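PDB 6AU1: putative hemin storage protein from Bordetella bronchiseptica, which cleaves deacetylated poly-beta-1,6-N-acetylglucosamine with its glycoside hydrolase domain, the part present here, an activity of PgaB proteins that can disrupt bacterial biofilms. Local coordinates for residues P5-V10 against A329-Y334; K37-S42 against D351-K356; V263-M268 against D295-E300; L301-W306 against E315-Q320. One frame throughout, in Å; residues are numbered along the deposited sequence. Where two conformers were deposited one is given.

Contact 1. Residues P5-V10 against A329-Y334; sequences PIERIV and AINYGY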
loop_
_atom_site.group_PDB
_atom_site.type_symbol
_atom_site.label_atom_id
_atom_site.label_comp_id
_atom_site.label_asym_id
_atom_site.label_seq_id
_atom_site.Cartn_x
_atom_site.Cartn_y
_atom_site.Cartn_z
ATOM N N PRO A 5 -5.715 -10.558 -19.607
ATOM C CA PRO A 5 -5.188 -9.398 -18.885
ATOM C C PRO A 5 -4.075 -9.782 -17.911
ATOM O O PRO A 5 -4.253 -10.697 -17.106
ATOM C CB PRO A 5 -6.417 -8.867 -18.142
ATOM C CG PRO A 5 -7.353 -10.059 -18.016
ATOM C CD PRO A 5 -6.834 -11.182 -18.882
ATOM N N ILE A 6 -2.939 -9.093 -17.990
ATOM C CA ILE A 6 -1.793 -9.417 -17.146
ATOM C C ILE A 6 -1.183 -8.159 -16.548
ATOM O O ILE A 6 -0.960 -7.177 -17.257
ATOM C CB ILE A 6 -0.705 -10.181 -17.940
ATOM C CG1 ILE A 6 -1.262 -11.491 -18.491
ATOM C CG2 ILE A 6 0.496 -10.477 -17.061
ATOM C CD1 ILE A 6 -0.257 -12.292 -19.277
ATOM N N GLU A 7 -0.919 -8.178 -15.241
ATOM C CA GLU A 7 -0.217 -7.065 -14.611
ATOM C C GLU A 7 1.186 -7.487 -14.238
ATOM O O GLU A 7 1.406 -8.567 -13.694
ATOM C CB GLU A 7 -0.950 -6.556 -13.362
ATOM C CG GLU A 7 -2.287 -5.893 -13.655
ATOM C CD GLU A 7 -2.155 -4.643 -14.521
ATOM O OE1 GLU A 7 -1.268 -3.814 -14.246
ATOM O OE2 GLU A 7 -2.941 -4.502 -15.486
ATOM N N ARG A 8 2.138 -6.629 -14.558
ATOM C CA ARG A 8 3.521 -6.822 -14.172
ATOM C C ARG A 8 3.952 -5.479 -13.655
ATOM O O ARG A 8 4.040 -4.530 -14.425
ATOM C CB ARG A 8 4.380 -7.275 -15.362
ATOM C CG ARG A 8 3.913 -8.583 -16.005
ATOM C CD ARG A 8 4.223 -9.764 -15.093
ATOM N NE ARG A 8 3.446 -10.971 -15.403
ATOM C CZ ARG A 8 3.729 -11.803 -16.393
ATOM N NH1 ARG A 8 4.753 -11.543 -17.190
ATOM N NH2 ARG A 8 2.983 -12.877 -16.602
ATOM N N ILE A 9 4.153 -5.361 -12.348
ATOM C CA ILE A 9 4.306 -4.020 -11.805
ATOM C C ILE A 9 5.631 -3.800 -11.107
ATOM O O ILE A 9 6.297 -4.736 -10.675
ATOM C CB ILE A 9 3.141 -3.670 -10.844
ATOM C CG1 ILE A 9 3.184 -4.525 -9.571
ATOM C CG2 ILE A 9 1.784 -3.848 -11.560
ATOM C CD1 ILE A 9 3.988 -3.901 -8.412
ATOM N N VAL A 10 6.010 -2.531 -11.020
ATOM C CA VAL A 10 7.214 -2.126 -10.314
ATOM C C VAL A 10 6.810 -1.035 -9.348
ATOM O O VAL A 10 6.189 -0.053 -9.750
ATOM C CB VAL A 10 8.312 -1.594 -11.278
ATOM C CG1 VAL A 10 9.555 -1.158 -10.481
ATOM C CG2 VAL A 10 8.684 -2.640 -12.329
ATOM N N ALA A 329 -0.061 -18.202 -11.233
ATOM C CA ALA A 329 -0.155 -16.857 -10.693
ATOM C C ALA A 329 0.543 -15.894 -11.635
ATOM O O ALA A 329 1.735 -15.627 -11.485
ATOM C CB ALA A 329 0.459 -16.788 -9.302
ATOM N N ILE A 330 -0.197 -15.370 -12.605
ATOM C CA ILE A 330 0.438 -14.639 -13.696
ATOM C C ILE A 330 0.564 -13.133 -13.473
ATOM O O ILE A 330 1.204 -12.451 -14.275
ATOM C CB ILE A 330 -0.311 -14.883 -15.022
ATOM C CG1 ILE A 330 -1.785 -14.493 -14.892
ATOM C CG2 ILE A 330 -0.196 -16.350 -15.427
ATOM C CD1 ILE A 330 -2.117 -13.087 -15.347
ATOM N N ASN A 331 -0.040 -12.610 -12.404
ATOM C CA ASN A 331 0.133 -11.204 -12.062
ATOM C C ASN A 331 1.108 -11.058 -10.905
ATOM O O ASN A 331 0.912 -11.668 -9.858
ATOM C CB ASN A 331 -1.201 -10.553 -11.690
ATOM C CG ASN A 331 -2.254 -10.731 -12.755
ATOM O OD1 ASN A 331 -2.229 -10.059 -13.787
ATOM N ND2 ASN A 331 -3.202 -11.634 -12.508
ATOM N N TYR A 332 2.161 -10.269 -11.097
ATOM C CA TYR A 332 3.181 -10.130 -10.065
ATOM C C TYR A 332 4.022 -8.901 -10.336
ATOM O O TYR A 332 3.806 -8.196 -11.317
ATOM C CB TYR A 332 4.065 -11.391 -9.963
ATOM C CG TYR A 332 4.628 -11.882 -11.279
ATOM C CD1 TYR A 332 5.727 -11.261 -11.863
ATOM C CD2 TYR A 332 4.067 -12.976 -11.928
ATOM C CE1 TYR A 332 6.239 -11.710 -13.076
ATOM C CE2 TYR A 332 4.577 -13.436 -13.140
ATOM C CZ TYR A 332 5.664 -12.788 -13.700
ATOM O OH TYR A 332 6.172 -13.229 -14.893
ATOM N N GLY A 333 4.968 -8.643 -9.450
ATOM C CA GLY A 333 5.809 -7.466 -9.581
ATOM C C GLY A 333 6.801 -7.431 -8.446
ATOM O O GLY A 333 6.942 -8.415 -7.710
ATOM N N TYR A 334 7.501 -6.313 -8.289
ATOM C CA TYR A 334 8.466 -6.248 -7.204
ATOM C C TYR A 334 8.584 -4.837 -6.640
ATOM O O TYR A 334 8.248 -3.843 -7.292
ATOM C CB TYR A 334 9.850 -6.755 -7.655
ATOM C CG TYR A 334 10.528 -5.863 -8.674
ATOM C CD1 TYR A 334 11.269 -4.749 -8.271
ATOM C CD2 TYR A 334 10.438 -6.132 -10.034
ATOM C CE1 TYR A 334 11.882 -3.923 -9.203
ATOM C CE2 TYR A 334 11.047 -5.314 -10.973
ATOM C CZ TYR A 334 11.775 -4.213 -10.552
ATOM O OH TYR A 334 12.383 -3.388 -11.473
#
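The Arg8 guanidinium lies flat over the phenol of Tyr332, the two planes 8° apart. Arg8 CD makes a CH-pi contact 3.8 Å from the Tyr332 ring centroid, and Tyr332 OH sits over the centre of the guanidinium. A bend at chi2 (-72°) turns the arginine across the tyrosine.

Polar side-chain bonds cluster beside this pair. Arg8 NE and NH2 both donate to Ile330 O, at 2.9 and 3.0 Å, with the oxygen in the guanidinium plane. Asn331 OD1 takes the Glu7 N-H at 2.7 Å, in the plane of the amide carbonyl. Tyr332 OH has its partner in Val352 O.

The backbones run parallel: Tyr332 N bonds to Glu7 O, Ile9 N to Tyr332 O and Tyr334 N to Ile9 O, a ladder that joins the first and last strands of the TIM barrel.

Apolar contacts flank it. Ile330 CD1 meets Ile6 CG1 at 3.6 Å, the two side chains crossing at about a right angle, and both Val10 methyls lie beside the outer end of the Tyr334 ring.

Held by two hydrogen bonds at its edge and backed by a phenol, the Arg8 guanidinium is fixed in rotation and satisfies a carbonyl just before the ladder begins.

Contact 2. Residues K37-S42 against D351-K356; sequences KDLAPS and DVMSLK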
loop_
_atom_site.group_PDB
_atom_site.type_symbol
_atom_site.label_atom_id
_atom_site.label_comp_id
_atom_site.label_asym_id
_atom_site.label_seq_id
_atom_site.Cartn_x
_atom_site.Cartn_y
_atom_site.Cartn_z
ATOM N N LYS A 37 11.580 2.009 -19.257
ATOM C CA LYS A 37 11.389 1.889 -20.698
ATOM C C LYS A 37 11.851 0.508 -21.151
ATOM O O LYS A 37 11.198 -0.145 -21.970
ATOM C CB LYS A 37 12.145 3.005 -21.438
ATOM C CG LYS A 37 12.060 2.953 -22.950
ATOM C CD LYS A 37 12.533 4.268 -23.582
ATOM C CE LYS A 37 13.867 4.729 -23.002
ATOM N NZ LYS A 37 14.387 5.955 -23.683
ATOM N N ASP A 38 12.953 0.047 -20.568
ATOM C CA ASP A 38 13.556 -1.233 -20.922
ATOM C C ASP A 38 12.725 -2.418 -20.431
ATOM O O ASP A 38 12.519 -3.400 -21.150
ATOM C CB ASP A 38 14.973 -1.300 -20.341
ATOM C CG ASP A 38 15.713 -2.559 -20.737
ATOM O OD1 ASP A 38 15.394 -3.136 -21.798
ATOM O OD2 ASP A 38 16.628 -2.965 -19.988
ATOM N N LEU A 39 12.249 -2.311 -19.200
ATOM C CA LEU A 39 11.550 -3.393 -18.530
ATOM C C LEU A 39 10.099 -3.488 -18.995
ATOM O O LEU A 39 9.509 -4.576 -19.006
ATOM C CB LEU A 39 11.620 -3.186 -17.019
ATOM C CG LEU A 39 11.507 -4.397 -16.110
ATOM C CD1 LEU A 39 12.624 -5.391 -16.393
ATOM C CD2 LEU A 39 11.543 -3.946 -14.658
ATOM N N ALA A 40 9.547 -2.342 -19.386
ATOM C CA ALA A 40 8.176 -2.241 -19.892
ATOM C C ALA A 40 7.134 -2.974 -19.031
ATOM O O ALA A 40 6.410 -3.837 -19.535
ATOM C CB ALA A 40 8.116 -2.762 -21.329
ATOM N N PRO A 41 7.045 -2.629 -17.739
ATOM C CA PRO A 41 5.967 -3.190 -16.918
ATOM C C PRO A 41 4.605 -2.632 -17.338
ATOM O O PRO A 41 4.541 -1.654 -18.087
ATOM C CB PRO A 41 6.329 -2.724 -15.502
ATOM C CG PRO A 41 7.021 -1.407 -15.746
ATOM C CD PRO A 41 7.835 -1.629 -16.992
ATOM N N SER A 42 3.524 -3.244 -16.870
ATOM C CA SER A 42 2.196 -2.707 -17.150
ATOM C C SER A 42 1.987 -1.402 -16.387
ATOM O O SER A 42 1.392 -0.460 -16.913
ATOM C CB SER A 42 1.100 -3.724 -16.795
ATOM O OG SER A 42 1.152 -4.095 -15.439
ATOM N N ASP A 351 12.679 -10.852 -19.386
ATOM C CA ASP A 351 11.835 -11.852 -20.027
ATOM C C ASP A 351 10.633 -12.239 -19.163
ATOM O O ASP A 351 9.581 -12.580 -19.702
ATOM C CB ASP A 351 12.638 -13.105 -20.435
ATOM C CG ASP A 351 13.396 -13.754 -19.281
ATOM O OD1 ASP A 351 13.265 -13.326 -18.115
ATOM O OD2 ASP A 351 14.136 -14.729 -19.567
ATOM N N VAL A 352 10.768 -12.176 -17.842
ATOM C CA VAL A 352 9.631 -12.530 -16.996
ATOM C C VAL A 352 8.772 -11.320 -16.609
ATOM O O VAL A 352 7.651 -11.484 -16.135
ATOM C CB VAL A 352 10.071 -13.264 -15.710
ATOM C CG1 VAL A 352 10.485 -14.692 -16.039
ATOM C CG2 VAL A 352 11.184 -12.508 -14.993
ATOM N N MET A 353 9.274 -10.108 -16.823
ATOM C CA MET A 353 8.476 -8.934 -16.490
ATOM C C MET A 353 7.765 -8.420 -17.731
ATOM O O MET A 353 6.898 -7.553 -17.641
ATOM C CB MET A 353 9.337 -7.842 -15.849
ATOM C CG MET A 353 9.661 -8.088 -14.378
ATOM S SD MET A 353 8.206 -8.005 -13.297
ATOM C CE MET A 353 7.784 -6.260 -13.422
ATOM N N SER A 354 8.123 -8.984 -18.884
ATOM C CA SER A 354 7.479 -8.655 -20.155
ATOM C C SER A 354 5.999 -9.025 -20.153
ATOM O O SER A 354 5.605 -10.054 -19.594
ATOM C CB SER A 354 8.189 -9.363 -21.313
ATOM O OG SER A 354 7.459 -9.229 -22.524
ATOM N N LEU A 355 5.184 -8.183 -20.783
ATOM C CA LEU A 355 3.738 -8.400 -20.830
ATOM C C LEU A 355 3.342 -9.448 -21.871
ATOM O O LEU A 355 2.157 -9.724 -22.065
ATOM C CB LEU A 355 3.010 -7.080 -21.110
ATOM C CG LEU A 355 3.056 -6.045 -19.978
ATOM C CD1 LEU A 355 2.384 -4.738 -20.394
ATOM C CD2 LEU A 355 2.416 -6.607 -18.718
ATOM N N LYS A 356 4.335 -10.025 -22.541
ATOM C CA LYS A 356 4.097 -11.163 -23.426
ATOM C C LYS A 356 4.437 -12.457 -22.689
ATOM O O LYS A 356 5.341 -13.192 -23.085
ATOM C CB LYS A 356 4.924 -11.041 -24.707
HETATM O O HOH W 1 6.160 -5.943 -21.146
#
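Pro41 and Met353 bring their CA atoms to 6.3 Å where two helices have just ended. Helix 22-39 ends at Leu39, and Ala40, with a positive phi of 47°, swings the chain out of it, while the other segment leaves helix 346-353 at Ser354. No direct hydrogen bond joins the two exits. One water bridges them instead, donating to Ala40 O at 2.7 Å and accepting from Leu355 N. Met353 O is buried here without a partner in the model. Within its own segment Ser354 OG accepts from Lys356 N, an ST turn that shapes the tail.

Among the side chains, Leu39 meets Met353 obliquely, Leu39 CG lying 4.1 Å from Met353 CB. Met353 then curls, bent at chi2 and chi3 (both -67°), which carries its CE round to Pro41 CB at 4.4 Å. Further along, the fork of Leu355 sits against Ser42: CD2 is 3.7 Å and CD1 4.0 Å from Ser42 CB. The Ser42 hydroxyl is taken up by Glu7 OE1 and Arg8 N, at the start of strand 8-12.

Helix 22-39 follows strand 8-12 and helix 346-353 follows strand 332-335, so the contact closes the outer helical layer of a TIM barrel. It does so where the first helix hands over to strand 43-47, at the N-terminal end of the strands, remote from the usual active-site side of such barrels.

Contact 3. Residues V263-M268 against D295-E300; sequences VALMAM and DRTIFE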
loop_
_atom_site.group_PDB
_atom_site.type_symbol
_atom_site.label_atom_id
_atom_site.label_comp_id
_atom_site.label_asym_id
_atom_site.label_seq_id
_atom_site.Cartn_x
_atom_site.Cartn_y
_atom_site.Cartn_z
ATOM N N VAL A 263 -5.556 -6.685 -5.986
ATOM C CA VAL A 263 -5.063 -6.865 -4.626
ATOM C C VAL A 263 -3.552 -6.982 -4.696
ATOM O O VAL A 263 -3.039 -7.905 -5.340
ATOM C CB VAL A 263 -5.657 -8.123 -3.973
ATOM C CG1 VAL A 263 -5.031 -8.357 -2.596
ATOM C CG2 VAL A 263 -7.167 -7.992 -3.856
ATOM N N ALA A 264 -2.847 -6.031 -4.085
ATOM C CA ALA A 264 -1.383 -6.036 -4.099
ATOM C C ALA A 264 -0.874 -6.827 -2.901
ATOM O O ALA A 264 -0.561 -6.267 -1.843
ATOM C CB ALA A 264 -0.827 -4.616 -4.086
ATOM N N LEU A 265 -0.779 -8.134 -3.084
ATOM C CA LEU A 265 -0.466 -9.037 -1.983
ATOM C C LEU A 265 1.034 -9.055 -1.726
ATOM O O LEU A 265 1.819 -9.294 -2.643
ATOM C CB LEU A 265 -0.980 -10.441 -2.308
ATOM C CG LEU A 265 -0.643 -11.564 -1.336
ATOM C CD1 LEU A 265 -1.187 -11.273 0.051
ATOM C CD2 LEU A 265 -1.231 -12.877 -1.863
ATOM N N MET A 266 1.435 -8.790 -0.488
ATOM C CA MET A 266 2.854 -8.676 -0.189
ATOM C C MET A 266 3.460 -10.071 0.006
ATOM O O MET A 266 3.525 -10.617 1.110
ATOM C CB MET A 266 3.051 -7.736 1.010
ATOM C CG MET A 266 2.601 -6.316 0.614
ATOM S SD MET A 266 2.715 -5.028 1.864
ATOM C CE MET A 266 1.514 -5.628 3.042
ATOM N N ALA A 267 3.876 -10.641 -1.123
ATOM C CA ALA A 267 4.357 -12.022 -1.204
ATOM C C ALA A 267 5.850 -12.036 -0.919
ATOM O O ALA A 267 6.674 -12.201 -1.821
ATOM C CB ALA A 267 4.050 -12.605 -2.584
ATOM N N MET A 268 6.179 -11.824 0.349
ATOM C CA MET A 268 7.535 -11.495 0.761
ATOM C C MET A 268 7.995 -12.375 1.920
ATOM O O MET A 268 7.996 -11.935 3.083
ATOM C CB MET A 268 7.601 -10.014 1.142
ATOM C CG MET A 268 7.211 -9.075 -0.010
ATOM S SD MET A 268 7.221 -7.341 0.488
ATOM C CE MET A 268 6.805 -6.508 -1.054
ATOM N N ASP A 295 -6.825 -14.134 -10.710
ATOM C CA ASP A 295 -7.008 -13.202 -11.817
ATOM C C ASP A 295 -6.791 -11.744 -11.408
ATOM O O ASP A 295 -6.374 -10.925 -12.231
ATOM C CB ASP A 295 -8.396 -13.371 -12.437
ATOM C CG ASP A 295 -8.486 -14.593 -13.329
ATOM O OD1 ASP A 295 -7.428 -15.076 -13.784
ATOM O OD2 ASP A 295 -9.614 -15.068 -13.581
ATOM N N ARG A 296 -7.036 -11.409 -10.147
ATOM C CA ARG A 296 -6.853 -10.015 -9.746
ATOM C C ARG A 296 -5.911 -9.823 -8.565
ATOM O O ARG A 296 -5.764 -8.714 -8.061
ATOM C CB ARG A 296 -8.213 -9.380 -9.454
ATOM C CG ARG A 296 -9.072 -9.290 -10.713
ATOM C CD ARG A 296 -10.282 -8.401 -10.540
ATOM N NE ARG A 296 -11.320 -9.032 -9.738
ATOM C CZ ARG A 296 -11.569 -8.731 -8.470
ATOM N NH1 ARG A 296 -10.853 -7.801 -7.856
ATOM N NH2 ARG A 296 -12.541 -9.358 -7.822
ATOM N N THR A 297 -5.245 -10.889 -8.144
ATOM C CA THR A 297 -4.220 -10.743 -7.111
ATOM C C THR A 297 -2.855 -10.586 -7.755
ATOM O O THR A 297 -2.440 -11.411 -8.563
ATOM C CB THR A 297 -4.209 -11.942 -6.147
ATOM O OG1 THR A 297 -5.493 -12.045 -5.533
ATOM C CG2 THR A 297 -3.144 -11.762 -5.054
ATOM N N ILE A 298 -2.178 -9.502 -7.405
ATOM C CA ILE A 298 -0.814 -9.267 -7.838
ATOM C C ILE A 298 0.118 -9.709 -6.725
ATOM O O ILE A 298 0.035 -9.207 -5.604
ATOM C CB ILE A 298 -0.588 -7.793 -8.181
ATOM C CG1 ILE A 298 -1.546 -7.379 -9.299
ATOM C CG2 ILE A 298 0.865 -7.533 -8.571
ATOM C CD1 ILE A 298 -1.541 -5.898 -9.598
ATOM N N PHE A 299 0.970 -10.683 -7.020
ATOM C CA PHE A 299 1.921 -11.156 -6.029
ATOM C C PHE A 299 3.124 -10.229 -6.056
ATOM O O PHE A 299 3.972 -10.314 -6.944
ATOM C CB PHE A 299 2.314 -12.613 -6.297
ATOM C CG PHE A 299 1.177 -13.577 -6.096
ATOM C CD1 PHE A 299 0.228 -13.768 -7.097
ATOM C CD2 PHE A 299 1.041 -14.267 -4.905
ATOM C CE1 PHE A 299 -0.833 -14.631 -6.904
ATOM C CE2 PHE A 299 -0.015 -15.155 -4.706
ATOM C CZ PHE A 299 -0.955 -15.334 -5.702
ATOM N N GLU A 300 3.167 -9.323 -5.086
ATOM C CA GLU A 300 4.228 -8.325 -5.043
ATOM C C GLU A 300 5.421 -8.860 -4.256
ATOM O O GLU A 300 5.347 -9.054 -3.043
ATOM C CB GLU A 300 3.716 -7.023 -4.436
ATOM C CG GLU A 300 4.721 -5.902 -4.523
ATOM C CD GLU A 300 4.108 -4.546 -4.258
ATOM O OE1 GLU A 300 2.977 -4.470 -3.727
ATOM O OE2 GLU A 300 4.774 -3.547 -4.586
#
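Leu265 and Phe299 lie side by side and point the same way, with Leu265 CD2 3.8 Å from Phe299 CE2. The methyl approaches the ring obliquely, while Ala267 CB comes to the ring's edge, near its plane. Thr297 CG2 stands over one face of the same ring, offset toward the rim, and also touches Leu265 CB at 3.7 Å. A small apolar cluster therefore forms about the phenyl group on this side of the sheet.

Across the sheet Glu300 reaches out from the backbone. Its CG is anti to the backbone N (chi1 -173°) and the chain stays extended, which sets OE1 3.8 Å from Ala264 CB. Met268 runs alongside in the same direction and places its CE 4.1 Å from Glu300 CG. Glu300 OE1 has a weak hydrogen bond to Asn234 ND2.

The backbones beneath are parallel strands. Ile298 N donates to Val263 O at 2.7 Å and Glu300 N to Leu265 O at 2.8 Å, and Val263, Leu265 and Ala267 return bonds from their own N-H groups. Where the pairing runs out, at Met266 and Ala267, the chain takes up successive inverse gamma turns.

Leu265 and Thr297 pack outward on helix 277-290, which connects the two strands in a beta-alpha-beta crossover; Ala264 and Glu300 turn to the barrel interior. Strand 230-235 flanks one edge of the pair and strand 332-335 the other.

Contact 4. Residues L301-W306 against E315-Q320; sequences LQARDW and EILRRQ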
loop_
_atom_site.group_PDB
_atom_site.type_symbol
_atom_site.label_atom_id
_atom_site.label_comp_id
_atom_site.label_asym_id
_atom_site.label_seq_id
_atom_site.Cartn_x
_atom_site.Cartn_y
_atom_site.Cartn_z
ATOM N N LEU A 301 6.517 -9.095 -4.969
ATOM C CA LEU A 301 7.707 -9.725 -4.400
ATOM C C LEU A 301 8.661 -8.673 -3.870
ATOM O O LEU A 301 8.559 -7.506 -4.246
ATOM C CB LEU A 301 8.414 -10.563 -5.468
ATOM C CG LEU A 301 7.535 -11.610 -6.142
ATOM C CD1 LEU A 301 8.213 -12.122 -7.393
ATOM C CD2 LEU A 301 7.290 -12.760 -5.163
ATOM N N GLN A 302 9.592 -9.068 -3.005
ATOM C CA GLN A 302 10.573 -8.095 -2.538
ATOM C C GLN A 302 11.891 -8.249 -3.284
ATOM O O GLN A 302 12.377 -9.361 -3.489
ATOM C CB GLN A 302 10.795 -8.209 -1.025
ATOM C CG GLN A 302 11.413 -9.508 -0.542
ATOM C CD GLN A 302 11.434 -9.595 0.983
ATOM O OE1 GLN A 302 10.720 -10.404 1.571
ATOM N NE2 GLN A 302 12.252 -8.757 1.629
ATOM N N ALA A 303 12.456 -7.116 -3.702
ATOM C CA ALA A 303 13.738 -7.095 -4.394
ATOM C C ALA A 303 14.872 -6.683 -3.456
ATOM O O ALA A 303 16.048 -6.721 -3.829
ATOM C CB ALA A 303 13.679 -6.149 -5.587
ATOM N N ARG A 304 14.515 -6.290 -2.241
ATOM C CA ARG A 304 15.497 -5.852 -1.272
ATOM C C ARG A 304 15.218 -6.501 0.075
ATOM O O ARG A 304 14.063 -6.718 0.450
ATOM C CB ARG A 304 15.490 -4.316 -1.160
ATOM C CG ARG A 304 16.483 -3.751 -0.159
ATOM C CD ARG A 304 16.695 -2.244 -0.357
ATOM N NE ARG A 304 17.653 -1.713 0.601
ATOM C CZ ARG A 304 18.971 -1.769 0.451
ATOM N NH1 ARG A 304 19.500 -2.319 -0.643
ATOM N NH2 ARG A 304 19.763 -1.270 1.390
ATOM N N ASP A 305 16.287 -6.842 0.781
ATOM C CA ASP A 305 16.192 -7.335 2.139
ATOM C C ASP A 305 16.378 -6.117 3.048
ATOM O O ASP A 305 17.508 -5.745 3.362
ATOM C CB ASP A 305 17.253 -8.418 2.373
ATOM C CG ASP A 305 17.157 -9.065 3.735
ATOM O OD1 ASP A 305 16.653 -8.422 4.674
ATOM O OD2 ASP A 305 17.612 -10.223 3.866
ATOM N N TRP A 306 15.275 -5.471 3.431
ATOM C CA TRP A 306 15.354 -4.198 4.153
ATOM C C TRP A 306 15.924 -4.366 5.560
ATOM O O TRP A 306 16.481 -3.420 6.122
ATOM C CB TRP A 306 13.980 -3.513 4.251
ATOM C CG TRP A 306 13.338 -3.169 2.941
ATOM C CD1 TRP A 306 13.573 -2.064 2.171
ATOM C CD2 TRP A 306 12.334 -3.922 2.267
ATOM N NE1 TRP A 306 12.785 -2.092 1.048
ATOM C CE2 TRP A 306 12.018 -3.229 1.078
ATOM C CE3 TRP A 306 11.674 -5.125 2.544
ATOM C CZ2 TRP A 306 11.070 -3.694 0.176
ATOM C CZ3 TRP A 306 10.738 -5.593 1.639
ATOM C CH2 TRP A 306 10.441 -4.877 0.472
ATOM N N GLU A 315 18.596 -13.371 -9.350
ATOM C CA GLU A 315 18.254 -14.749 -9.701
ATOM C C GLU A 315 17.258 -15.344 -8.696
ATOM O O GLU A 315 16.440 -16.187 -9.050
ATOM C CB GLU A 315 19.513 -15.616 -9.793
ATOM C CG GLU A 315 19.249 -17.071 -10.180
ATOM C CD GLU A 315 18.519 -17.212 -11.513
ATOM O OE1 GLU A 315 18.847 -16.470 -12.464
ATOM O OE2 GLU A 315 17.612 -18.064 -11.607
ATOM N N ILE A 316 17.311 -14.904 -7.445
ATOM C CA ILE A 316 16.339 -15.379 -6.466
ATOM C C ILE A 316 14.953 -14.804 -6.776
ATOM O O ILE A 316 13.934 -15.502 -6.695
ATOM C CB ILE A 316 16.761 -15.009 -5.027
ATOM C CG1 ILE A 316 17.976 -15.841 -4.607
ATOM C CG2 ILE A 316 15.609 -15.222 -4.052
ATOM C CD1 ILE A 316 18.609 -15.396 -3.292
ATOM N N LEU A 317 14.929 -13.532 -7.151
ATOM C CA LEU A 317 13.694 -12.858 -7.528
ATOM C C LEU A 317 13.080 -13.496 -8.775
ATOM O O LEU A 317 11.869 -13.742 -8.837
ATOM C CB LEU A 317 13.970 -11.375 -7.762
ATOM C CG LEU A 317 12.782 -10.472 -8.096
ATOM C CD1 LEU A 317 11.767 -10.517 -6.977
ATOM C CD2 LEU A 317 13.271 -9.035 -8.330
ATOM N N ARG A 318 13.920 -13.767 -9.767
ATOM C CA ARG A 318 13.437 -14.392 -10.992
ATOM C C ARG A 318 12.886 -15.786 -10.702
ATOM O O ARG A 318 11.869 -16.189 -11.284
ATOM C CB ARG A 318 14.543 -14.469 -12.047
ATOM C CG ARG A 318 14.045 -14.901 -13.432
ATOM C CD ARG A 318 15.176 -14.884 -14.448
ATOM N NE ARG A 318 14.725 -15.228 -15.802
ATOM C CZ ARG A 318 14.483 -16.470 -16.215
ATOM N NH1 ARG A 318 14.638 -17.490 -15.381
ATOM N NH2 ARG A 318 14.080 -16.694 -17.460
ATOM N N ARG A 319 13.550 -16.530 -9.820
ATOM C CA ARG A 319 13.076 -17.879 -9.501
ATOM C C ARG A 319 11.692 -17.813 -8.864
ATOM O O ARG A 319 10.860 -18.697 -9.094
ATOM C CB ARG A 319 14.035 -18.613 -8.564
ATOM C CG ARG A 319 15.290 -19.158 -9.219
ATOM C CD ARG A 319 16.142 -19.884 -8.188
ATOM N NE ARG A 319 17.535 -20.015 -8.607
ATOM C CZ ARG A 319 18.564 -20.060 -7.766
ATOM N NH1 ARG A 319 18.360 -19.973 -6.455
ATOM N NH2 ARG A 319 19.798 -20.181 -8.234
ATOM N N GLN A 320 11.445 -16.771 -8.066
ATOM C CA GLN A 320 10.122 -16.603 -7.470
ATOM C C GLN A 320 9.085 -16.323 -8.559
ATOM O O GLN A 320 7.981 -16.876 -8.536
ATOM C CB GLN A 320 10.118 -15.483 -6.418
ATOM C CG GLN A 320 10.859 -15.868 -5.154
ATOM C CD GLN A 320 10.776 -14.788 -4.094
ATOM O OE1 GLN A 320 10.678 -13.603 -4.411
ATOM N NE2 GLN A 320 10.799 -15.194 -2.833
HETATM O O HOH W 2 9.394 -11.934 -2.443
HETATM O O HOH W 3 12.904 -12.196 -3.557
HETATM O O HOH W 4 11.327 -13.105 -0.322
#
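Leu317 rests one methyl against the strand, its CD1 lying 3.7 Å from both Leu301 CB and Gln302 O. Leu317 extends its CG opposite the backbone nitrogen (chi1 -177°), which stretches the leucine toward the sheet, and its second branch, CD2, reaches Ala303 CB at 4.0 Å. Leu301 lies aslant of it and slides past Gln320 in the opposite sense: Gln320 CB touches both Leu301 methyls, and Gln320 OE1 stands 3.6 Å from Leu301 CD2. Helix 314-326 thus lies on the outer face of strand 297-305, as it leads on to strand 332-335 in a beta-alpha-beta unit of the barrel. The extended chain of Gln320 also carries its amide to two waters. Both donate to Gln320 OE1; one accepts from Gln302 N and the other donates to Gln302 O, so both backbone polar groups of Gln302 are tied to the helix through solvent. Gln302 NE2 donates to Arg304 O at 3.0 Å, nearly straight (168°), and OE1 is bonded to Met271 N.

From the N terminus, residues 5-10 open contact 1 and residues 37-42, at the end of helix 22-39, open contact 2. Both loops stay open through most of the barrel. Contact 3 then closes a short one between 263-268 and 295-300, and contact 4 follows in series, from 301-306 on the same long strand 297-305 to helix residues 315-320. Both are nested inside the two large loops. Contact 1 closes at 329-334 and contact 2 at 351-356, so these two cross. Strand 332-335 ties contact 1 to contacts 3 and 4 through backbone bonds to Phe299 and Leu301, while a salt bridge from Arg318 to Asp351 joins the helices of contacts 4 and 2.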